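Local coordinates for protein eukaryotic peptide chain release factor GTP-binding subunit (Schizosaccharomyces pombe, PDB 1R5B) that is the GTP-binding subunit of a eukaryotic translation release factor, with a P-loop domain of the elongation factor Tu type followed by beta-rich domains, at residues A[144-149]-A[266-271]; A[282-287]-A[336-341]; A[296-301]-A[316-321]. All blocks are in the same frame, centred on the assembly; numbering follows the deposited sequence.

Overall arrangement
Reading from the N terminus, interaction 1 comes first: it joins 144-149, at the start of strand 147-153 in the P-loop domain, to the short helix 267-270, closing a loop of 116 residues that carries much of that domain. The chain then enters the beta domain. Residues 282-287 meet 336-341 in interaction 2, and within the 48 residues between them lies the whole of interaction 3, where 296-301 and 316-321 close a smaller loop. These two share the antiparallel sheet, since strands 311-319 and 334-340 are neighbours, and their centres are about 12 Å apart. Interaction 1 also touches interaction 3 through a probable hydrogen bond from Gly296 N to Lys269 O, so helix 267-270 bridges the two domains.

Interaction 1: A[144-149]-A[266-271]; sequences QADIGV and LERKVN
Asp146 and Arg268 meet through a side-on salt bridge in which NE and NH2 of the guanidinium face both carboxylate oxygens. NH2 lies 2.9 Å from Asp146 OD2 and is received on the syn lone pair of that oxygen, while Asp146 OD1 lies in the guanidinium plane, at its edge, 3.1 Å from Arg268 NE. The two groups are turned by 48° against each other. With CG of Asp146 beside its backbone N (chi1 -67°), the carboxylate also reaches the first turn of helix 267-270: Arg268 N donates to OD1 at 3.2 Å, nearly along the C-O bond. Glu267 N donates to Asp146 O at 3.1 Å. Asp146 thus accepts from two amides of the helix start, on its main-chain O and on OD1; the arginine, Arg268 N and Asn45 N at OD2 probably favour the charged carboxylate. Alongside, the Gln144 and Arg268 chains run past each other in opposite directions, CG to CG 4.0 Å, while the Gln144 amide donates to Gln179 O. Ile147 CG1 lies 3.7 Å from Leu266 CD2, both side chains pointing the same way. The contact joins a central strand of the P-loop GTPase fold to the helix leading into the next domain.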
loop_
_atom_site.group_PDB
_atom_site.type_symbol
_atom_site.label_atom_id
_atom_site.label_comp_id
_atom_site.label_asym_id
_atom_site.label_seq_id
_atom_site.Cartn_x
_atom_site.Cartn_y
_atom_site.Cartn_z
ATOM N N GLN A 144 -11.219 -9.980 -2.317
ATOM C CA GLN A 144 -9.870 -10.547 -2.311
ATOM C C GLN A 144 -9.090 -9.796 -1.250
ATOM O O GLN A 144 -9.003 -8.573 -1.262
ATOM C CB GLN A 144 -9.208 -10.418 -3.687
ATOM C CG GLN A 144 -7.762 -10.921 -3.802
ATOM C CD GLN A 144 -7.555 -12.365 -3.316
ATOM O OE1 GLN A 144 -8.144 -13.302 -3.885
ATOM N NE2 GLN A 144 -6.700 -12.548 -2.286
ATOM N N ALA A 145 -8.548 -10.535 -0.305
ATOM C CA ALA A 145 -7.788 -9.945 0.790
ATOM C C ALA A 145 -6.424 -9.445 0.319
ATOM O O ALA A 145 -5.820 -10.033 -0.551
ATOM C CB ALA A 145 -7.609 -10.965 1.894
ATOM N N ASP A 146 -5.967 -8.342 0.893
ATOM C CA ASP A 146 -4.591 -7.892 0.729
ATOM C C ASP A 146 -3.687 -8.520 1.772
ATOM O O ASP A 146 -2.522 -8.784 1.501
ATOM C CB ASP A 146 -4.490 -6.377 0.864
ATOM C CG ASP A 146 -5.184 -5.644 -0.257
ATOM O OD1 ASP A 146 -4.866 -5.894 -1.432
ATOM O OD2 ASP A 146 -6.072 -4.805 -0.057
ATOM N N ILE A 147 -4.225 -8.738 2.964
ATOM C CA ILE A 147 -3.459 -9.203 4.108
ATOM C C ILE A 147 -4.244 -10.306 4.810
ATOM O O ILE A 147 -5.433 -10.167 5.035
ATOM C CB ILE A 147 -3.229 -8.052 5.100
ATOM C CG1 ILE A 147 -2.417 -6.910 4.472
ATOM C CG2 ILE A 147 -2.527 -8.556 6.352
ATOM C CD1 ILE A 147 -2.568 -5.577 5.228
ATOM N N GLY A 148 -3.581 -11.401 5.135
ATOM C CA GLY A 148 -4.164 -12.486 5.898
ATOM C C GLY A 148 -3.430 -12.561 7.215
ATOM O O GLY A 148 -2.204 -12.554 7.231
ATOM N N VAL A 149 -4.175 -12.567 8.314
ATOM C CA VAL A 149 -3.593 -12.655 9.644
ATOM C C VAL A 149 -4.079 -13.949 10.288
ATOM O O VAL A 149 -5.279 -14.107 10.532
ATOM C CB VAL A 149 -3.992 -11.469 10.531
ATOM C CG1 VAL A 149 -3.321 -11.594 11.907
ATOM C CG2 VAL A 149 -3.599 -10.134 9.882
ATOM N N LEU A 266 0.875 -6.358 -0.339
ATOM C CA LEU A 266 -0.584 -6.411 -0.384
ATOM C C LEU A 266 -1.013 -7.186 -1.648
ATOM O O LEU A 266 -0.719 -6.771 -2.771
ATOM C CB LEU A 266 -1.168 -4.991 -0.408
ATOM C CG LEU A 266 -0.725 -3.988 0.668
ATOM C CD1 LEU A 266 -1.499 -2.708 0.559
ATOM C CD2 LEU A 266 -0.898 -4.515 2.021
ATOM N N GLU A 267 -1.714 -8.297 -1.468
ATOM C CA GLU A 267 -1.976 -9.226 -2.576
ATOM C C GLU A 267 -2.612 -8.626 -3.821
ATOM O O GLU A 267 -2.182 -8.950 -4.901
ATOM C CB GLU A 267 -2.836 -10.399 -2.139
ATOM C CG GLU A 267 -2.234 -11.282 -1.064
ATOM C CD GLU A 267 -0.922 -11.950 -1.467
ATOM O OE1 GLU A 267 -0.617 -12.083 -2.672
ATOM O OE2 GLU A 267 -0.202 -12.347 -0.531
ATOM N N ARG A 268 -3.634 -7.781 -3.692
ATOM C CA ARG A 268 -4.250 -7.200 -4.882
ATOM C C ARG A 268 -3.240 -6.384 -5.681
ATOM O O ARG A 268 -3.218 -6.454 -6.907
ATOM C CB ARG A 268 -5.460 -6.326 -4.540
ATOM C CG ARG A 268 -6.657 -7.115 -4.012
ATOM C CD ARG A 268 -7.880 -6.281 -3.670
ATOM N NE ARG A 268 -7.573 -5.224 -2.706
ATOM C CZ ARG A 268 -8.321 -4.149 -2.504
ATOM N NH1 ARG A 268 -9.440 -3.968 -3.181
ATOM N NH2 ARG A 268 -7.943 -3.241 -1.615
ATOM N N LYS A 269 -2.418 -5.614 -4.970
ATOM C CA LYS A 269 -1.396 -4.750 -5.575
ATOM C C LYS A 269 -0.264 -5.596 -6.178
ATOM O O LYS A 269 0.213 -5.291 -7.256
ATOM C CB LYS A 269 -0.824 -3.787 -4.527
ATOM C CG LYS A 269 -0.326 -2.475 -5.042
ATOM C CD LYS A 269 0.371 -1.656 -3.937
ATOM C CE LYS A 269 -0.595 -0.880 -3.055
ATOM N NZ LYS A 269 0.085 -0.390 -1.787
ATOM N N VAL A 270 0.139 -6.656 -5.486
ATOM C CA VAL A 270 1.169 -7.568 -5.999
ATOM C C VAL A 270 0.717 -8.255 -7.294
ATOM O O VAL A 270 1.527 -8.501 -8.195
ATOM C CB VAL A 270 1.524 -8.669 -4.959
ATOM C CG1 VAL A 270 2.432 -9.769 -5.573
ATOM C CG2 VAL A 270 2.192 -8.061 -3.730
ATOM N N ASN A 271 -0.576 -8.550 -7.378
ATOM C CA ASN A 271 -1.146 -9.339 -8.467
ATOM C C ASN A 271 -1.680 -8.458 -9.583
ATOM O O ASN A 271 -2.159 -8.955 -10.599
ATOM C CB ASN A 271 -2.250 -10.249 -7.925
ATOM C CG ASN A 271 -1.687 -11.402 -7.093
ATOM O OD1 ASN A 271 -2.086 -11.617 -5.968
ATOM N ND2 ASN A 271 -0.750 -12.142 -7.663
#

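Interaction 2: A[282-287]-A[336-341]; sequences YKDLGT and RLRVRG
Thr287 and Val339 form the close part of this contact, where the strand entered at Thr287 runs antiparallel to strand 334-340. Val339 N donates to Thr287 O at 3.0 Å, and the same oxygen receives a CA-H...O contact from Arg338 CA at 3.3 Å. Beside this backbone bond the two side chains cross obliquely, Thr287 CB resting 4.0 Å from Val339 CG2. Thr287 OG1 accepts from Lys283 NZ at 2.7 Å and is also hydrogen-bonded to Asp343.

Toward solvent the contact becomes looser. Arg338 starts with CG opposite its backbone N (chi1 -177°) and kinks at chi3, which brings the guanidinium alongside the 284-286 turn, with Leu285 N at its edge. NE lies 2.9 Å from Leu285 O, but the bond is weak, bent to 117° at the hydrogen. The Asp284 and Arg338 side chains cross at about a right angle, with OD1 of Asp284 4.3 Å from Arg338 NH2; the firmer polar partner of this guanidinium is Tyr319 OH, which bonds NH1. Nearby, the Tyr282 hydroxyl rests on the aliphatic part of Arg336, OH to CG 3.6 Å, while that guanidinium pairs with Asp323. The chemistry therefore implies a single backbone hydrogen bond and apolar packing at the buried end, while the exposed turn meets Arg338 through a weak bond to Leu285 O and a charge attraction from Asp284 that stops short of a salt bridge.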
loop_
_atom_site.group_PDB
_atom_site.type_symbol
_atom_site.label_atom_id
_atom_site.label_comp_id
_atom_site.label_asym_id
_atom_site.label_seq_id
_atom_site.Cartn_x
_atom_site.Cartn_y
_atom_site.Cartn_z
ATOM N N TYR A 282 20.840 5.615 -16.116
ATOM C CA TYR A 282 22.285 5.702 -16.294
ATOM C C TYR A 282 22.812 4.464 -17.024
ATOM O O TYR A 282 22.032 3.668 -17.540
ATOM C CB TYR A 282 23.000 5.956 -14.949
ATOM C CG TYR A 282 22.618 5.048 -13.788
ATOM C CD1 TYR A 282 23.437 3.983 -13.405
ATOM C CD2 TYR A 282 21.459 5.280 -13.043
ATOM C CE1 TYR A 282 23.094 3.153 -12.320
ATOM C CE2 TYR A 282 21.110 4.458 -11.957
ATOM C CZ TYR A 282 21.932 3.403 -11.604
ATOM O OH TYR A 282 21.588 2.601 -10.541
ATOM N N LYS A 283 24.134 4.342 -17.105
ATOM C CA LYS A 283 24.798 3.221 -17.763
ATOM C C LYS A 283 25.752 2.566 -16.772
ATOM O O LYS A 283 26.671 3.221 -16.280
ATOM C CB LYS A 283 25.612 3.720 -18.973
ATOM C CG LYS A 283 24.804 3.917 -20.262
ATOM C CD LYS A 283 25.220 2.954 -21.390
ATOM C CE LYS A 283 24.056 2.081 -21.853
ATOM N NZ LYS A 283 23.041 2.830 -22.647
ATOM N N ASP A 284 25.532 1.289 -16.474
ATOM C CA ASP A 284 26.493 0.509 -15.705
ATOM C C ASP A 284 27.243 -0.407 -16.662
ATOM O O ASP A 284 28.463 -0.298 -16.818
ATOM C CB ASP A 284 25.793 -0.293 -14.604
ATOM C CG ASP A 284 26.736 -0.684 -13.479
ATOM O OD1 ASP A 284 27.857 -1.149 -13.765
ATOM O OD2 ASP A 284 26.439 -0.561 -12.276
ATOM N N LEU A 285 26.506 -1.305 -17.304
ATOM C CA LEU A 285 27.068 -2.201 -18.311
ATOM C C LEU A 285 25.878 -2.645 -19.129
ATOM O O LEU A 285 25.431 -3.791 -19.053
ATOM C CB LEU A 285 27.803 -3.384 -17.660
ATOM C CG LEU A 285 28.668 -4.268 -18.570
ATOM C CD1 LEU A 285 30.044 -3.637 -18.837
ATOM C CD2 LEU A 285 28.834 -5.664 -17.965
ATOM N N GLY A 286 25.374 -1.695 -19.908
ATOM C CA GLY A 286 24.016 -1.733 -20.417
ATOM C C GLY A 286 23.214 -0.643 -19.722
ATOM O O GLY A 286 23.700 -0.021 -18.773
ATOM N N THR A 287 21.995 -0.402 -20.195
ATOM C CA THR A 287 21.167 0.681 -19.668
ATOM C C THR A 287 20.508 0.271 -18.349
ATOM O O THR A 287 20.130 -0.881 -18.174
ATOM C CB THR A 287 20.109 1.096 -20.716
ATOM O OG1 THR A 287 20.758 1.711 -21.835
ATOM C CG2 THR A 287 19.187 2.193 -20.189
ATOM N N ARG A 336 16.715 -1.286 -9.256
ATOM C CA ARG A 336 17.546 -0.825 -10.362
ATOM C C ARG A 336 17.600 -1.962 -11.377
ATOM O O ARG A 336 18.066 -3.062 -11.064
ATOM C CB ARG A 336 18.944 -0.471 -9.872
ATOM C CG ARG A 336 18.965 0.742 -8.959
ATOM C CD ARG A 336 19.729 0.531 -7.659
ATOM N NE ARG A 336 19.540 1.644 -6.723
ATOM C CZ ARG A 336 20.516 2.247 -6.035
ATOM N NH1 ARG A 336 21.782 1.860 -6.148
ATOM N NH2 ARG A 336 20.222 3.250 -5.212
ATOM N N LEU A 337 17.100 -1.688 -12.577
ATOM C CA LEU A 337 16.872 -2.707 -13.577
ATOM C C LEU A 337 17.777 -2.503 -14.776
ATOM O O LEU A 337 17.681 -1.482 -15.453
ATOM C CB LEU A 337 15.429 -2.621 -14.049
ATOM C CG LEU A 337 14.325 -2.600 -12.984
ATOM C CD1 LEU A 337 12.988 -2.609 -13.675
ATOM C CD2 LEU A 337 14.437 -3.787 -12.029
ATOM N N ARG A 338 18.665 -3.451 -15.051
ATOM C CA ARG A 338 19.323 -3.453 -16.348
ATOM C C ARG A 338 18.316 -3.914 -17.392
ATOM O O ARG A 338 17.568 -4.860 -17.160
ATOM C CB ARG A 338 20.562 -4.348 -16.380
ATOM C CG ARG A 338 21.289 -4.280 -17.724
ATOM C CD ARG A 338 22.654 -4.941 -17.763
ATOM N NE ARG A 338 23.606 -4.279 -16.874
ATOM C CZ ARG A 338 23.881 -4.651 -15.629
ATOM N NH1 ARG A 338 23.278 -5.690 -15.073
ATOM N NH2 ARG A 338 24.776 -3.969 -14.928
ATOM N N VAL A 339 18.303 -3.239 -18.534
ATOM C CA VAL A 339 17.373 -3.555 -19.614
ATOM C C VAL A 339 18.090 -3.698 -20.948
ATOM O O VAL A 339 19.172 -3.169 -21.138
ATOM C CB VAL A 339 16.240 -2.502 -19.740
ATOM C CG1 VAL A 339 15.444 -2.436 -18.454
ATOM C CG2 VAL A 339 16.784 -1.123 -20.099
ATOM N N ARG A 340 17.451 -4.409 -21.865
ATOM C CA ARG A 340 18.027 -4.766 -23.152
ATOM C C ARG A 340 17.033 -4.440 -24.260
ATOM O O ARG A 340 15.825 -4.671 -24.103
ATOM C CB ARG A 340 18.350 -6.263 -23.167
ATOM C CG ARG A 340 18.915 -6.787 -24.472
ATOM C CD ARG A 340 18.967 -8.296 -24.539
ATOM N NE ARG A 340 20.281 -8.820 -24.163
ATOM C CZ ARG A 340 21.116 -9.472 -24.973
ATOM N NH1 ARG A 340 20.814 -9.709 -26.250
ATOM N NH2 ARG A 340 22.282 -9.895 -24.497
ATOM N N GLY A 341 17.557 -3.919 -25.380
ATOM C CA GLY A 341 16.753 -3.529 -26.540
ATOM C C GLY A 341 16.917 -2.059 -26.913
ATOM O O GLY A 341 17.869 -1.373 -26.468
#

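Interaction 3: A[296-301]-A[316-321]; sequences GSIKKN and TAIYDE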
loop_
_atom_site.group_PDB
_atom_site.type_symbol
_atom_site.label_atom_id
_atom_site.label_comp_id
_atom_site.label_asym_id
_atom_site.label_seq_id
_atom_site.Cartn_x
_atom_site.Cartn_y
_atom_site.Cartn_z
ATOM N N GLY A 296 2.297 -4.511 -8.837
ATOM C CA GLY A 296 2.627 -5.751 -9.513
ATOM C C GLY A 296 3.979 -6.276 -9.113
ATOM O O GLY A 296 4.504 -5.934 -8.058
ATOM N N SER A 297 4.543 -7.129 -9.950
ATOM C CA SER A 297 5.845 -7.733 -9.659
ATOM C C SER A 297 6.667 -7.911 -10.932
ATOM O O SER A 297 6.150 -7.808 -12.035
ATOM C CB SER A 297 5.641 -9.077 -8.978
ATOM O OG SER A 297 5.182 -10.020 -9.917
ATOM N N ILE A 298 7.947 -8.210 -10.769
ATOM C CA ILE A 298 8.851 -8.377 -11.906
ATOM C C ILE A 298 9.879 -9.480 -11.595
ATOM O O ILE A 298 10.425 -9.539 -10.495
ATOM C CB ILE A 298 9.510 -7.001 -12.253
ATOM C CG1 ILE A 298 10.264 -7.045 -13.570
ATOM C CG2 ILE A 298 10.476 -6.553 -11.163
ATOM C CD1 ILE A 298 9.405 -6.947 -14.753
ATOM N N LYS A 299 10.087 -10.368 -12.564
ATOM C CA LYS A 299 11.089 -11.425 -12.490
ATOM C C LYS A 299 12.281 -11.033 -13.368
ATOM O O LYS A 299 12.154 -10.210 -14.267
ATOM C CB LYS A 299 10.506 -12.753 -13.016
ATOM C CG LYS A 299 9.617 -13.535 -12.029
ATOM C CD LYS A 299 8.251 -13.990 -12.640
ATOM C CE LYS A 299 8.170 -15.482 -12.969
ATOM N NZ LYS A 299 6.903 -16.117 -12.466
ATOM N N LYS A 300 13.431 -11.638 -13.118
ATOM C CA LYS A 300 14.565 -11.513 -14.021
ATOM C C LYS A 300 14.207 -12.182 -15.345
ATOM O O LYS A 300 13.563 -13.239 -15.364
ATOM C CB LYS A 300 15.812 -12.172 -13.417
ATOM C CG LYS A 300 17.114 -11.877 -14.153
ATOM C CD LYS A 300 18.237 -12.788 -13.659
ATOM C CE LYS A 300 19.438 -12.827 -14.611
ATOM N NZ LYS A 300 20.397 -11.735 -14.326
ATOM N N ASN A 301 14.647 -11.570 -16.439
ATOM C CA ASN A 301 14.321 -12.010 -17.800
ATOM C C ASN A 301 12.836 -11.920 -18.145
ATOM O O ASN A 301 12.268 -12.831 -18.743
ATOM C CB ASN A 301 14.856 -13.409 -18.058
ATOM C CG ASN A 301 16.349 -13.496 -17.821
ATOM O OD1 ASN A 301 17.149 -13.018 -18.633
ATOM N ND2 ASN A 301 16.736 -14.098 -16.700
ATOM N N THR A 316 16.997 -7.735 -17.837
ATOM C CA THR A 316 18.000 -8.805 -17.702
ATOM C C THR A 316 18.590 -8.938 -16.297
ATOM O O THR A 316 19.270 -9.928 -15.999
ATOM C CB THR A 316 19.158 -8.614 -18.719
ATOM O OG1 THR A 316 19.823 -7.366 -18.486
ATOM C CG2 THR A 316 18.628 -8.503 -20.144
ATOM N N ALA A 317 18.356 -7.945 -15.446
ATOM C CA ALA A 317 18.825 -8.014 -14.066
ATOM C C ALA A 317 18.116 -7.019 -13.160
ATOM O O ALA A 317 17.721 -5.953 -13.605
ATOM C CB ALA A 317 20.336 -7.801 -14.007
ATOM N N ILE A 318 17.984 -7.389 -11.889
ATOM C CA ILE A 318 17.369 -6.562 -10.860
ATOM C C ILE A 318 18.339 -6.387 -9.691
ATOM O O ILE A 318 19.007 -7.335 -9.294
ATOM C CB ILE A 318 16.070 -7.236 -10.348
ATOM C CG1 ILE A 318 15.150 -7.603 -11.520
ATOM C CG2 ILE A 318 15.341 -6.330 -9.356
ATOM C CD1 ILE A 318 13.962 -8.442 -11.115
ATOM N N TYR A 319 18.387 -5.180 -9.135
ATOM C CA TYR A 319 19.242 -4.872 -7.984
ATOM C C TYR A 319 18.475 -4.022 -6.971
ATOM O O TYR A 319 17.675 -3.169 -7.349
ATOM C CB TYR A 319 20.497 -4.102 -8.420
ATOM C CG TYR A 319 21.381 -4.807 -9.429
ATOM C CD1 TYR A 319 21.210 -4.608 -10.798
ATOM C CD2 TYR A 319 22.414 -5.646 -9.014
ATOM C CE1 TYR A 319 22.040 -5.242 -11.731
ATOM C CE2 TYR A 319 23.247 -6.285 -9.939
ATOM C CZ TYR A 319 23.055 -6.079 -11.291
ATOM O OH TYR A 319 23.867 -6.717 -12.194
ATOM N N ASP A 320 18.725 -4.245 -5.684
ATOM C CA ASP A 320 18.065 -3.451 -4.639
ATOM C C ASP A 320 18.911 -2.229 -4.314
ATOM O O ASP A 320 19.988 -2.050 -4.893
ATOM C CB ASP A 320 17.819 -4.283 -3.377
ATOM C CG ASP A 320 19.081 -4.884 -2.819
ATOM O OD1 ASP A 320 20.159 -4.267 -2.941
ATOM O OD2 ASP A 320 19.089 -5.988 -2.244
ATOM N N GLU A 321 18.445 -1.408 -3.369
ATOM C CA GLU A 321 19.184 -0.201 -2.948
ATOM C C GLU A 321 20.595 -0.480 -2.383
ATOM O O GLU A 321 21.390 0.454 -2.209
ATOM C CB GLU A 321 18.354 0.634 -1.944
ATOM C CG GLU A 321 17.801 1.946 -2.516
ATOM C CD GLU A 321 16.430 2.348 -1.964
ATOM O OE1 GLU A 321 15.831 1.603 -1.151
ATOM O OE2 GLU A 321 15.946 3.431 -2.356
#
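Lys300 leaves its backbone with CG opposite the N atom (chi1 -169°), runs almost fully extended through CD and CE, and turns only at the last bond, chi4 87°. This brings the ammonium to Thr316 O, to which NZ donates at 2.7 Å. The nitrogen lies in the carbonyl plane, with a C=O...N angle of 156°. The methylenes follow the same oxygen, CE at 3.2 Å and CG at 3.4 Å from Thr316 O, so the lysine chain curls round the Thr316 oxygen before NZ binds it. NZ also comes 3.9 Å from the CB of Ala317, and beyond the two segments it has a long, weak ion pair with Glu325.

Ile318 works from the other strand. Its chain is extended at chi2, which sends CD1 into the backbone of residues 298-300: it lies 3.8 Å from Ile298 O and 3.8 Å from Lys300 N. The same methyl meets Ile298 CG2 at 4.0 Å, the two side chains crossing at a slant.

Both strands belong to the antiparallel beta domain that follows the P-loop domain in factors of the elongation factor Tu family. Strands 297-299 and 311-319 both pair with strand 325-330, so here they approach through side chains. Ile298 and Lys300 make their backbone bonds to Ser329 and Ser327, while Thr316 bonds on its far edge to Arg338. Ile298 also packs on Phe274 and Ile293, and Ile318 on Ile326, which continues the apolar interior from one segment to the other. At the exposed end, Asn301 adopts left-handed backbone angles as the chain turns into strand 302-307, and its OD1 only grazes Thr316 CA.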